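PDB 3H1T: type I site-specific restriction-modification system, R (Restriction) subunit from Vibrio vulnificus, which probably serves as the motor and cleavage subunit of a type I restriction enzyme, binding DNA and using ATP hydrolysis to drive DNA translocation. Local coordinates for residues T212-W223 with T255-R263; H470-T478 with S498-L509. All blocks are in the same frame, centred on the assembly; numbering follows the deposited sequence.

The two contacts come one after the other along the chain and lie in the two helicase-like domains of this fragment, their centres about 34 Å apart and their nearest atoms about 16 Å apart, without touching. Interaction 1, in the first P-loop NTPase-like domain, ties helix 211-224, packed on the middle of a seven-stranded parallel sheet, to the loop entering strand 263-265, an outermost strand of that sheet. Interaction 2 belongs to the second, where strand 474-476 forms one margin of a mixed sheet and pairs with strand 502-505. The two domains make a pair like those that clasp ATP and DNA in superfamily 2 translocases.

Interaction 1 (T212-W223 with T255-R263); sequences TVVAFQISWKLW and TFTPFGDAR
Phe-216, Trp-220 and Trp-223 of helix 211-224 close with Phe-256 and Phe-259 into an aromatic cluster, which seats the loop before strand 263-265 on a helix of the first P-loop NTPase-like domain. Phe-259 occupies the middle. Trp-220 turns the edge of its six-membered ring to the face of Phe-259. Phe-259 in turn points an edge at the face of Trp-223, bringing its CE1 to 3.4 Å from Trp-223 CE3. Both indoles leave the helix toward Phe-259 with CG anti to the backbone N, and different second torsions (chi2 -101° in Trp-220, 66° in Trp-223) turn the first edge-on and the second face-on. Phe-216 lies nearly perpendicular to Phe-259 in an oblique contact, Phe-216 CE1 to Phe-259 CE2 at 3.6 Å.

A third edge-to-face pair, offset this time, directs the edge of Phe-216 at the face of Phe-256, the planes at 89° and the centroids 5.7 Å apart. Thr-212 CG2 packs obliquely beside the Phe-256 ring, while Pro-258 crosses Phe-216 at about a right angle. Beyond the two segments, Phe-279 and His-172 extend the cluster edge-to-face from Phe-256 and Trp-220, and Lys-235 adds a cation-pi contact to Trp-223. Backbone oxygens also meet the rings: Pro-258 O reaches the edge of Trp-220, 3.5 Å from CZ3, and Thr-255 O rests over one face of Phe-216, 3.6 Å from CE1.

Interaction 2 (H470-T478 with S498-L509); sequences HPDYVARVT and STPVILTTSQLL
The imidazole of His-470 carries Thr-499 CG2 over one face, a CH-pi contact in which the methyl stands 4.2 Å from the centroid of the His-470 ring; Phe-439 also meets this ring. The Tyr-473 ring receives Val-501 obliquely and off-centre, CE1 touching Val-501 CG2 at 3.4 Å, while Ile-502 CG1 comes obliquely to Tyr-473 CE2. The Tyr-473 hydroxyl bonds to the backbone oxygen of Arg-438. The carboxylate of Asp-472 accepts a hydrogen bond from Thr-499 OG1, which meets OD1 on the syn side at 3.0 Å but 31° out of the carboxylate plane. Thr-499 thus uses both branches, hydroxyl to Asp-472 and methyl to His-470.

Beyond the cis peptide before Pro-500, Tyr-473 O accepts two amide donors: Ile-502 N in a nearly straight bond (175° at the hydrogen) and Val-501 N at 2.8 Å, the latter tilted from the carbonyl plane. The ladder continues through Ala-475 N to Ile-502 O, Thr-504 N to Ala-475 O and Val-477 N to Thr-504 O. Past this last backbone rung, Thr-505 OG1, anti to its own amide nitrogen (chi1 -173°), donates to Val-477 O at 2.9 Å. Val-477 spreads its two methyls, CG2 onto Leu-503 CD2 and CG1 onto Leu-509 CD2 at 3.5 Å. Leu-489 packs on Val-477 and Leu-503; its helix, 482-493, is the crossover of a beta-alpha-beta unit in the helicase C-terminal, RecA-like domain, with 474-476 as the outermost strand and 502-505 parallel beside it.

Interaction 1 (T212-W223 with T255-R263)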
loop_
_atom_site.group_PDB
_atom_site.type_symbol
_atom_site.label_atom_id
_atom_site.label_comp_id
_atom_site.label_asym_id
_atom_site.label_seq_id
_atom_site.Cartn_x
_atom_site.Cartn_y
_atom_site.Cartn_z
ATOM N N THR A 212 7.116 4.122 -1.773
ATOM C CA THR A 212 8.269 5.020 -1.865
ATOM C C THR A 212 8.918 5.283 -0.510
ATOM O O THR A 212 10.140 5.457 -0.435
ATOM C CB THR A 212 7.887 6.367 -2.504
ATOM O OG1 THR A 212 7.515 6.160 -3.875
ATOM C CG2 THR A 212 9.054 7.338 -2.447
ATOM N N VAL A 213 8.119 5.313 0.556
ATOM C CA VAL A 213 8.650 5.529 1.904
ATOM C C VAL A 213 9.576 4.352 2.234
ATOM O O VAL A 213 10.664 4.523 2.802
ATOM C CB VAL A 213 7.505 5.606 2.955
ATOM C CG1 VAL A 213 8.080 5.545 4.374
ATOM C CG2 VAL A 213 6.734 6.888 2.779
ATOM N N VAL A 214 9.128 3.158 1.864
ATOM C CA VAL A 214 9.890 1.935 2.062
ATOM C C VAL A 214 11.154 1.944 1.192
ATOM O O VAL A 214 12.250 1.694 1.677
ATOM C CB VAL A 214 9.053 0.693 1.685
ATOM C CG1 VAL A 214 9.924 -0.548 1.685
ATOM C CG2 VAL A 214 7.911 0.529 2.675
ATOM N N ALA A 215 10.994 2.258 -0.091
ATOM C CA ALA A 215 12.122 2.312 -1.013
ATOM C C ALA A 215 13.214 3.226 -0.476
ATOM O O ALA A 215 14.393 2.863 -0.497
ATOM C CB ALA A 215 11.655 2.798 -2.376
ATOM N N PHE A 216 12.809 4.397 0.019
ATOM C CA PHE A 216 13.736 5.383 0.579
ATOM C C PHE A 216 14.450 4.926 1.851
ATOM O O PHE A 216 15.664 5.047 1.948
ATOM C CB PHE A 216 13.002 6.701 0.862
ATOM C CG PHE A 216 13.799 7.682 1.683
ATOM C CD1 PHE A 216 14.873 8.363 1.122
ATOM C CD2 PHE A 216 13.470 7.921 3.025
ATOM C CE1 PHE A 216 15.611 9.264 1.879
ATOM C CE2 PHE A 216 14.201 8.826 3.793
ATOM C CZ PHE A 216 15.272 9.496 3.221
ATOM N N GLN A 217 13.713 4.387 2.816
ATOM C CA GLN A 217 14.347 3.956 4.064
ATOM C C GLN A 217 15.274 2.743 3.925
ATOM O O GLN A 217 16.217 2.591 4.700
ATOM C CB GLN A 217 13.288 3.701 5.147
ATOM C CG GLN A 217 12.467 4.942 5.542
ATOM C CD GLN A 217 13.219 5.937 6.437
ATOM O OE1 GLN A 217 12.637 6.903 6.924
ATOM N NE2 GLN A 217 14.505 5.703 6.652
ATOM N N ILE A 218 15.020 1.877 2.950
ATOM C CA ILE A 218 15.903 0.732 2.754
ATOM C C ILE A 218 17.237 1.316 2.274
ATOM O O ILE A 218 18.307 0.988 2.791
ATOM C CB ILE A 218 15.355 -0.229 1.666
ATOM C CG1 ILE A 218 14.059 -0.908 2.150
ATOM C CG2 ILE A 218 16.397 -1.291 1.340
ATOM C CD1 ILE A 218 13.336 -1.716 1.067
ATOM N N SER A 219 17.146 2.205 1.286
ATOM C CA SER A 219 18.310 2.870 0.706
ATOM C C SER A 219 19.081 3.625 1.778
ATOM O O SER A 219 20.298 3.494 1.885
ATOM C CB SER A 219 17.873 3.864 -0.371
ATOM O OG SER A 219 16.943 3.264 -1.254
ATOM N N TRP A 220 18.376 4.415 2.575
ATOM C CA TRP A 220 19.044 5.175 3.615
ATOM C C TRP A 220 19.743 4.244 4.611
ATOM O O TRP A 220 20.930 4.418 4.900
ATOM C CB TRP A 220 18.041 6.093 4.323
ATOM C CG TRP A 220 18.664 6.987 5.337
ATOM C CD1 TRP A 220 18.664 6.814 6.688
ATOM C CD2 TRP A 220 19.364 8.213 5.089
ATOM N NE1 TRP A 220 19.314 7.854 7.300
ATOM C CE2 TRP A 220 19.754 8.729 6.343
ATOM C CE3 TRP A 220 19.700 8.924 3.929
ATOM C CZ2 TRP A 220 20.460 9.931 6.476
ATOM C CZ3 TRP A 220 20.404 10.123 4.060
ATOM C CH2 TRP A 220 20.776 10.612 5.328
ATOM N N LYS A 221 19.026 3.242 5.114
ATOM C CA LYS A 221 19.611 2.307 6.070
ATOM C C LYS A 221 20.920 1.709 5.551
ATOM O O LYS A 221 21.955 1.810 6.213
ATOM C CB LYS A 221 18.618 1.179 6.417
ATOM C CG LYS A 221 17.609 1.537 7.511
ATOM C CD LYS A 221 16.640 0.397 7.824
ATOM C CE LYS A 221 17.323 -0.803 8.480
ATOM N NZ LYS A 221 17.760 -0.551 9.877
ATOM N N LEU A 222 20.880 1.100 4.369
ATOM C CA LEU A 222 22.072 0.489 3.790
ATOM C C LEU A 222 23.144 1.499 3.370
ATOM O O LEU A 222 24.335 1.227 3.518
ATOM C CB LEU A 222 21.682 -0.367 2.590
ATOM C CG LEU A 222 20.855 -1.617 2.887
ATOM C CD1 LEU A 222 20.047 -1.991 1.661
ATOM C CD2 LEU A 222 21.772 -2.742 3.307
ATOM N N TRP A 223 22.734 2.659 2.864
ATOM C CA TRP A 223 23.693 3.673 2.424
ATOM C C TRP A 223 24.509 4.236 3.586
ATOM O O TRP A 223 25.728 4.064 3.663
ATOM C CB TRP A 223 22.966 4.824 1.722
ATOM C CG TRP A 223 23.891 5.875 1.177
ATOM C CD1 TRP A 223 24.806 5.728 0.165
ATOM C CD2 TRP A 223 23.969 7.243 1.591
ATOM N NE1 TRP A 223 25.443 6.922 -0.075
ATOM C CE2 TRP A 223 24.948 7.868 0.788
ATOM C CE3 TRP A 223 23.307 8.003 2.564
ATOM C CZ2 TRP A 223 25.277 9.222 0.929
ATOM C CZ3 TRP A 223 23.636 9.353 2.702
ATOM C CH2 TRP A 223 24.611 9.944 1.888
ATOM N N THR A 255 11.242 13.413 -1.631
ATOM C CA THR A 255 11.319 12.428 -0.557
ATOM C C THR A 255 12.768 12.011 -0.350
ATOM O O THR A 255 13.172 11.654 0.759
ATOM C CB THR A 255 10.480 11.159 -0.898
ATOM O OG1 THR A 255 9.090 11.508 -0.955
ATOM C CG2 THR A 255 10.692 10.070 0.152
ATOM N N PHE A 256 13.547 12.067 -1.428
ATOM C CA PHE A 256 14.945 11.670 -1.383
ATOM C C PHE A 256 15.934 12.801 -1.170
ATOM O O PHE A 256 17.139 12.568 -1.204
ATOM C CB PHE A 256 15.322 10.914 -2.657
ATOM C CG PHE A 256 14.451 9.722 -2.932
ATOM C CD1 PHE A 256 13.155 9.887 -3.419
ATOM C CD2 PHE A 256 14.923 8.429 -2.694
ATOM C CE1 PHE A 256 12.339 8.793 -3.667
ATOM C CE2 PHE A 256 14.115 7.318 -2.940
ATOM C CZ PHE A 256 12.820 7.499 -3.427
ATOM N N THR A 257 15.443 14.011 -0.943
ATOM C CA THR A 257 16.317 15.160 -0.726
ATOM C C THR A 257 17.446 14.909 0.285
ATOM O O THR A 257 18.547 15.444 0.143
ATOM C CB THR A 257 15.487 16.373 -0.272
ATOM O OG1 THR A 257 14.415 16.572 -1.210
ATOM C CG2 THR A 257 16.363 17.630 -0.244
ATOM N N PRO A 258 17.188 14.087 1.324
ATOM C CA PRO A 258 18.199 13.767 2.337
ATOM C C PRO A 258 19.501 13.219 1.749
ATOM O O PRO A 258 20.548 13.212 2.406
ATOM C CB PRO A 258 17.485 12.741 3.198
ATOM C CG PRO A 258 16.112 13.305 3.251
ATOM C CD PRO A 258 15.859 13.637 1.785
ATOM N N PHE A 259 19.415 12.727 0.520
ATOM C CA PHE A 259 20.561 12.158 -0.181
ATOM C C PHE A 259 21.403 13.225 -0.880
ATOM O O PHE A 259 22.636 13.190 -0.819
ATOM C CB PHE A 259 20.083 11.130 -1.200
ATOM C CG PHE A 259 19.861 9.771 -0.622
ATOM C CD1 PHE A 259 20.938 9.020 -0.170
ATOM C CD2 PHE A 259 18.584 9.223 -0.556
ATOM C CE1 PHE A 259 20.753 7.729 0.336
ATOM C CE2 PHE A 259 18.382 7.929 -0.050
ATOM C CZ PHE A 259 19.473 7.181 0.394
ATOM N N GLY A 260 20.714 14.155 -1.539
ATOM C CA GLY A 260 21.341 15.251 -2.246
ATOM C C GLY A 260 22.807 15.175 -2.616
ATOM O O GLY A 260 23.693 15.041 -1.763
ATOM N N ASP A 261 23.046 15.260 -3.921
ATOM C CA ASP A 261 24.385 15.265 -4.490
ATOM C C ASP A 261 25.012 13.901 -4.522
ATOM O O ASP A 261 26.121 13.717 -5.048
ATOM C CB ASP A 261 25.248 16.266 -3.735
ATOM C CG ASP A 261 24.716 17.689 -3.869
ATOM O OD1 ASP A 261 23.486 17.886 -3.698
ATOM O OD2 ASP A 261 25.531 18.608 -4.156
ATOM N N ALA A 262 24.308 12.940 -3.943
ATOM C CA ALA A 262 24.724 11.551 -3.998
ATOM C C ALA A 262 23.757 11.114 -5.107
ATOM O O ALA A 262 23.962 10.139 -5.829
ATOM C CB ALA A 262 24.401 10.862 -2.677
ATOM N N ARG A 263 22.712 11.929 -5.220
ATOM C CA ARG A 263 21.616 11.796 -6.162
ATOM C C ARG A 263 21.983 12.131 -7.605
ATOM O O ARG A 263 22.779 13.039 -7.865
ATOM C CB ARG A 263 20.466 12.716 -5.743
ATOM C CG ARG A 263 19.730 12.310 -4.466
ATOM C CD ARG A 263 18.545 13.245 -4.244
ATOM N NE ARG A 263 18.954 14.612 -3.921
ATOM C CZ ARG A 263 18.114 15.645 -3.844
ATOM N NH1 ARG A 263 16.816 15.470 -4.071
ATOM N NH2 ARG A 263 18.568 16.854 -3.536
#

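Interaction 2 (H470-T478 with S498-L509)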
loop_
_atom_site.group_PDB
_atom_site.type_symbol
_atom_site.label_atom_id
_atom_site.label_comp_id
_atom_site.label_asym_id
_atom_site.label_seq_id
_atom_site.Cartn_x
_atom_site.Cartn_y
_atom_site.Cartn_z
ATOM N N HIS A 470 -18.892 26.290 -15.389
ATOM C CA HIS A 470 -17.546 25.737 -15.329
ATOM C C HIS A 470 -17.266 25.025 -16.664
ATOM O O HIS A 470 -17.614 23.861 -16.833
ATOM C CB HIS A 470 -17.458 24.711 -14.194
ATOM C CG HIS A 470 -17.828 25.252 -12.846
ATOM N ND1 HIS A 470 -16.962 26.008 -12.084
ATOM C CD2 HIS A 470 -18.972 25.153 -12.128
ATOM C CE1 HIS A 470 -17.557 26.347 -10.952
ATOM N NE2 HIS A 470 -18.776 25.840 -10.956
ATOM N N PRO A 471 -16.636 25.711 -17.628
ATOM C CA PRO A 471 -16.342 25.107 -18.932
ATOM C C PRO A 471 -15.579 23.788 -18.873
ATOM O O PRO A 471 -15.653 22.982 -19.796
ATOM C CB PRO A 471 -15.546 26.202 -19.640
ATOM C CG PRO A 471 -16.171 27.434 -19.073
ATOM C CD PRO A 471 -16.176 27.104 -17.607
ATOM N N ASP A 472 -14.859 23.552 -17.781
ATOM C CA ASP A 472 -14.084 22.324 -17.678
ATOM C C ASP A 472 -14.658 21.324 -16.690
ATOM O O ASP A 472 -13.907 20.612 -16.016
ATOM C CB ASP A 472 -12.640 22.653 -17.304
ATOM C CG ASP A 472 -12.513 23.221 -15.900
ATOM O OD1 ASP A 472 -13.466 23.880 -15.428
ATOM O OD2 ASP A 472 -11.454 23.023 -15.277
ATOM N N TYR A 473 -15.986 21.288 -16.601
ATOM C CA TYR A 473 -16.690 20.371 -15.711
ATOM C C TYR A 473 -16.279 18.930 -16.031
ATOM O O TYR A 473 -16.017 18.128 -15.136
ATOM C CB TYR A 473 -18.195 20.524 -15.895
ATOM C CG TYR A 473 -18.991 19.681 -14.934
ATOM C CD1 TYR A 473 -19.043 19.996 -13.572
ATOM C CD2 TYR A 473 -19.679 18.555 -15.382
ATOM C CE1 TYR A 473 -19.759 19.198 -12.676
ATOM C CE2 TYR A 473 -20.401 17.762 -14.504
ATOM C CZ TYR A 473 -20.438 18.080 -13.155
ATOM O OH TYR A 473 -21.171 17.274 -12.313
ATOM N N VAL A 474 -16.273 18.599 -17.320
ATOM C CA VAL A 474 -15.845 17.280 -17.751
ATOM C C VAL A 474 -14.636 17.545 -18.613
ATOM O O VAL A 474 -14.564 18.562 -19.300
ATOM C CB VAL A 474 -16.844 16.549 -18.652
ATOM C CG1 VAL A 474 -16.403 15.095 -18.766
ATOM C CG2 VAL A 474 -18.255 16.654 -18.115
ATOM N N ALA A 475 -13.673 16.642 -18.577
ATOM C CA ALA A 475 -12.494 16.825 -19.383
ATOM C C ALA A 475 -11.934 15.463 -19.697
ATOM O O ALA A 475 -12.057 14.524 -18.911
ATOM C CB ALA A 475 -11.466 17.666 -18.634
ATOM N N ARG A 476 -11.335 15.356 -20.869
ATOM C CA ARG A 476 -10.729 14.120 -21.294
ATOM C C ARG A 476 -9.214 14.187 -21.104
ATOM O O ARG A 476 -8.572 15.169 -21.480
ATOM C CB ARG A 476 -11.057 13.856 -22.760
ATOM C CG ARG A 476 -10.214 12.747 -23.357
ATOM C CD ARG A 476 -10.722 12.303 -24.710
ATOM N NE ARG A 476 -10.218 13.154 -25.779
ATOM C CZ ARG A 476 -9.699 12.692 -26.910
ATOM N NH1 ARG A 476 -9.610 11.386 -27.137
ATOM N NH2 ARG A 476 -9.239 13.540 -27.807
ATOM N N VAL A 477 -8.657 13.152 -20.481
ATOM C CA VAL A 477 -7.217 13.059 -20.274
ATOM C C VAL A 477 -6.756 11.810 -21.013
ATOM O O VAL A 477 -6.928 10.679 -20.541
ATOM C CB VAL A 477 -6.842 12.936 -18.779
ATOM C CG1 VAL A 477 -5.382 12.534 -18.658
ATOM C CG2 VAL A 477 -7.080 14.263 -18.056
ATOM N N THR A 478 -6.177 12.030 -22.182
ATOM C CA THR A 478 -5.715 10.942 -23.013
ATOM C C THR A 478 -4.416 11.364 -23.668
ATOM O O THR A 478 -4.019 12.522 -23.556
ATOM C CB THR A 478 -6.764 10.624 -24.103
ATOM O OG1 THR A 478 -6.174 9.801 -25.100
ATOM C CG2 THR A 478 -7.247 11.882 -24.772
ATOM N N SER A 498 -12.409 22.805 -7.524
ATOM C CA SER A 498 -13.701 22.136 -7.696
ATOM C C SER A 498 -13.907 21.486 -9.065
ATOM O O SER A 498 -14.769 20.621 -9.221
ATOM C CB SER A 498 -14.871 23.097 -7.390
ATOM O OG SER A 498 -14.912 24.191 -8.288
ATOM N N THR A 499 -13.123 21.897 -10.060
ATOM C CA THR A 499 -13.239 21.311 -11.393
ATOM C C THR A 499 -11.863 21.145 -12.050
ATOM O O THR A 499 -10.906 21.822 -11.675
ATOM C CB THR A 499 -14.125 22.170 -12.319
ATOM O OG1 THR A 499 -13.523 23.456 -12.495
ATOM C CG2 THR A 499 -15.507 22.352 -11.737
ATOM N N PRO A 500 -11.749 20.231 -13.033
ATOM C CA PRO A 500 -12.786 19.341 -13.571
ATOM C C PRO A 500 -13.372 18.437 -12.501
ATOM O O PRO A 500 -12.719 18.129 -11.501
ATOM C CB PRO A 500 -12.033 18.526 -14.624
ATOM C CG PRO A 500 -10.915 19.431 -15.034
ATOM C CD PRO A 500 -10.462 19.955 -13.694
ATOM N N VAL A 501 -14.606 18.008 -12.699
ATOM C CA VAL A 501 -15.219 17.112 -11.752
ATOM C C VAL A 501 -15.084 15.691 -12.309
ATOM O O VAL A 501 -14.770 14.755 -11.583
ATOM C CB VAL A 501 -16.693 17.482 -11.542
ATOM C CG1 VAL A 501 -17.335 16.524 -10.563
ATOM C CG2 VAL A 501 -16.786 18.898 -11.028
ATOM N N ILE A 502 -15.273 15.563 -13.620
ATOM C CA ILE A 502 -15.198 14.288 -14.314
ATOM C C ILE A 502 -14.077 14.235 -15.330
ATOM O O ILE A 502 -13.982 15.106 -16.188
ATOM C CB ILE A 502 -16.456 13.998 -15.166
ATOM C CG1 ILE A 502 -17.719 14.535 -14.486
ATOM C CG2 ILE A 502 -16.530 12.510 -15.443
ATOM C CD1 ILE A 502 -18.069 13.833 -13.264
ATOM N N LEU A 503 -13.240 13.213 -15.252
ATOM C CA LEU A 503 -12.180 13.036 -16.228
ATOM C C LEU A 503 -12.498 11.732 -16.956
ATOM O O LEU A 503 -12.887 10.747 -16.326
ATOM C CB LEU A 503 -10.802 12.888 -15.567
ATOM C CG LEU A 503 -10.062 14.030 -14.859
ATOM C CD1 LEU A 503 -8.661 13.536 -14.467
ATOM C CD2 LEU A 503 -9.952 15.225 -15.783
ATOM N N THR A 504 -12.370 11.725 -18.275
ATOM C CA THR A 504 -12.602 10.504 -19.024
ATOM C C THR A 504 -11.226 10.138 -19.568
ATOM O O THR A 504 -10.406 11.017 -19.867
ATOM C CB THR A 504 -13.584 10.706 -20.189
ATOM O OG1 THR A 504 -13.020 11.616 -21.135
ATOM C CG2 THR A 504 -14.891 11.278 -19.680
ATOM N N THR A 505 -10.967 8.846 -19.671
ATOM C CA THR A 505 -9.699 8.372 -20.170
ATOM C C THR A 505 -9.945 6.947 -20.653
ATOM O O THR A 505 -11.079 6.477 -20.669
ATOM C CB THR A 505 -8.671 8.350 -19.025
ATOM O OG1 THR A 505 -7.380 8.030 -19.537
ATOM C CG2 THR A 505 -9.075 7.312 -18.000
ATOM N N SER A 506 -8.888 6.276 -21.073
ATOM C CA SER A 506 -9.016 4.901 -21.504
ATOM C C SER A 506 -7.969 4.081 -20.735
ATOM O O SER A 506 -8.314 3.264 -19.860
ATOM C CB SER A 506 -8.818 4.791 -23.022
ATOM O OG SER A 506 -7.774 5.636 -23.472
ATOM N N GLN A 507 -6.695 4.346 -21.026
ATOM C CA GLN A 507 -5.587 3.642 -20.395
ATOM C C GLN A 507 -4.691 4.523 -19.509
ATOM O O GLN A 507 -4.401 4.161 -18.369
ATOM C CB GLN A 507 -4.738 2.972 -21.475
ATOM C CG GLN A 507 -3.833 1.881 -20.939
ATOM C CD GLN A 507 -4.612 0.663 -20.446
ATOM O OE1 GLN A 507 -5.654 0.316 -21.002
ATOM N NE2 GLN A 507 -4.095 -0.000 -19.410
ATOM N N LEU A 508 -4.281 5.682 -20.019
ATOM C CA LEU A 508 -3.405 6.606 -19.295
ATOM C C LEU A 508 -3.603 6.817 -17.779
ATOM O O LEU A 508 -2.621 6.907 -17.030
ATOM C CB LEU A 508 -3.438 7.973 -19.970
ATOM C CG LEU A 508 -2.366 8.916 -19.425
ATOM C CD1 LEU A 508 -1.005 8.434 -19.894
ATOM C CD2 LEU A 508 -2.625 10.338 -19.902
ATOM N N LEU A 509 -4.847 6.911 -17.319
ATOM C CA LEU A 509 -5.054 7.141 -15.897
ATOM C C LEU A 509 -5.181 5.891 -15.045
ATOM O O LEU A 509 -5.498 5.981 -13.865
ATOM C CB LEU A 509 -6.262 8.049 -15.668
ATOM C CG LEU A 509 -6.212 9.413 -16.379
ATOM C CD1 LEU A 509 -7.283 10.328 -15.811
ATOM C CD2 LEU A 509 -4.834 10.053 -16.211
#